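Beta-1,4-exocellulase (Thermobifida fusca, PDB 4B4H) probably hydrolyses the beta-1,4-glycosidic bonds of cellulose as a cellobiohydrolase, here represented by its family 6 catalytic domain. Local coordinates at residues A[102-105]-A[106-109]. Sequence-based numbering, arbitrary orientation.
Sequences ELDR and YKSE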
loop_
_atom_site.group_PDB
_atom_site.type_symbol
_atom_site.label_atom_id
_atom_site.label_comp_id
_atom_site.label_asym_id
_atom_site.label_seq_id
_atom_site.Cartn_x
_atom_site.Cartn_y
_atom_site.Cartn_z
ATOM N N GLU A 102 -19.941 12.552 1.019
ATOM C CA GLU A 102 -19.310 13.311 2.097
ATOM C C GLU A 102 -17.974 14.004 1.764
ATOM O O GLU A 102 -17.192 14.268 2.667
ATOM C CB GLU A 102 -19.163 12.423 3.350
ATOM C CG GLU A 102 -20.480 11.954 3.974
ATOM C CD GLU A 102 -20.292 11.457 5.393
ATOM O OE1 GLU A 102 -20.179 12.282 6.317
ATOM O OE2 GLU A 102 -20.253 10.231 5.600
ATOM N N LEU A 103 -17.750 14.369 0.501
ATOM C CA LEU A 103 -16.514 15.072 0.129
ATOM C C LEU A 103 -16.269 16.336 0.970
ATOM O O LEU A 103 -15.133 16.603 1.395
ATOM C CB LEU A 103 -16.508 15.408 -1.364
ATOM C CG LEU A 103 -15.249 16.063 -1.956
ATOM C CD1 LEU A 103 -13.972 15.299 -1.618
ATOM C CD2 LEU A 103 -15.384 16.220 -3.460
ATOM N N ASP A 104 -17.325 17.103 1.216
ATOM C CA ASP A 104 -17.179 18.316 2.021
ATOM C C ASP A 104 -16.625 18.082 3.438
ATOM O O ASP A 104 -15.825 18.896 3.934
ATOM C CB ASP A 104 -18.471 19.129 2.047
ATOM C CG ASP A 104 -18.782 19.782 0.705
ATOM O OD1 ASP A 104 -17.840 20.094 -0.057
ATOM O OD2 ASP A 104 -19.984 19.985 0.415
ATOM N N ARG A 105 -17.013 16.961 4.060
ATOM C CA ARG A 105 -16.503 16.554 5.375
ATOM C C ARG A 105 -15.055 16.069 5.282
ATOM O O ARG A 105 -14.217 16.326 6.172
ATOM C CB ARG A 105 -17.362 15.427 5.952
ATOM C CG ARG A 105 -17.002 15.060 7.381
ATOM C CD ARG A 105 -18.168 14.491 8.176
ATOM N NE ARG A 105 -17.737 13.919 9.449
ATOM C CZ ARG A 105 -17.794 14.537 10.632
ATOM N NH1 ARG A 105 -18.272 15.772 10.739
ATOM N NH2 ARG A 105 -17.384 13.907 11.717
ATOM N N TYR A 106 -14.764 15.381 4.189
ATOM C CA TYR A 106 -13.390 14.971 3.907
ATOM C C TYR A 106 -12.474 16.186 3.878
ATOM O O TYR A 106 -11.399 16.159 4.470
ATOM C CB TYR A 106 -13.302 14.231 2.573
ATOM C CG TYR A 106 -11.896 13.806 2.178
ATOM C CD1 TYR A 106 -11.312 12.677 2.737
ATOM C CD2 TYR A 106 -11.170 14.521 1.221
ATOM C CE1 TYR A 106 -10.040 12.270 2.374
ATOM C CE2 TYR A 106 -9.886 14.112 0.837
ATOM C CZ TYR A 106 -9.332 12.987 1.423
ATOM O OH TYR A 106 -8.049 12.560 1.049
ATOM N N LYS A 107 -12.913 17.248 3.205
ATOM C CA LYS A 107 -12.081 18.426 3.018
ATOM C C LYS A 107 -11.912 19.203 4.321
ATOM O O LYS A 107 -10.802 19.525 4.708
ATOM C CB LYS A 107 -12.660 19.347 1.937
ATOM C CG LYS A 107 -12.677 18.799 0.527
ATOM C CD LYS A 107 -13.421 19.756 -0.401
ATOM C CE LYS A 107 -13.462 19.216 -1.817
ATOM N NZ LYS A 107 -13.876 20.230 -2.815
ATOM N N SER A 108 -13.022 19.492 4.989
ATOM C CA SER A 108 -13.005 20.365 6.163
ATOM C C SER A 108 -12.648 19.730 7.505
ATOM O O SER A 108 -12.103 20.413 8.392
ATOM C CB SER A 108 -14.342 21.103 6.293
ATOM O OG SER A 108 -14.321 21.978 7.402
ATOM N N GLU A 109 -12.991 18.448 7.678
ATOM C CA GLU A 109 -12.838 17.768 8.971
ATOM C C GLU A 109 -11.721 16.727 8.996
ATOM O O GLU A 109 -11.393 16.202 10.057
ATOM C CB GLU A 109 -14.169 17.129 9.426
ATOM C CG GLU A 109 -15.374 18.061 9.369
ATOM C CD GLU A 109 -15.127 19.412 10.023
ATOM O OE1 GLU A 109 -14.684 19.452 11.188
ATOM O OE2 GLU A 109 -15.382 20.448 9.368
#
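Leu103 packs against Tyr106 and Lys107 on the first turn of helix 103-121, which follows N-cap residue Glu102 and leads into strand 127-133 of the mostly parallel sheet in this family 6 glycoside hydrolase domain. The tight side faces the protein. Leu103 CG lies 3.6 Å from Lys107 CE, at the far end of an extended methylene chain, while Leu103 CD1 approaches Tyr106 CD2 obliquely at 4.1 Å. With CG anti to the backbone N (chi1 178°), the Tyr106 side chain runs inward to touch Leu84, Leu98 and Ala170, and its buried hydroxyl is hydrogen-bonded to Glu134. Helix 162-175 flanks the same side, with Asn165 against Leu103 and Tyr169 against Lys107. Four i to i+4 backbone bonds, from the carbonyls of 102-105 to the amides of 106-109, run along the helix.

The other side is looser and open to solvent. Glu109 is bent at chi2 (-49°); a bond to its carboxylate from Ser108 OG belongs to one of two serine conformers and is probably part-time. An alanine in place of Glu109 would remove the CG beside Arg105 and one of the negative charges near the guanidinium, and would probably leave that group freer to turn. Arg105 and Glu109 cross at about a right angle without a salt bridge, Arg105 NH1 coming no closer than 3.9 Å to Glu109 CG.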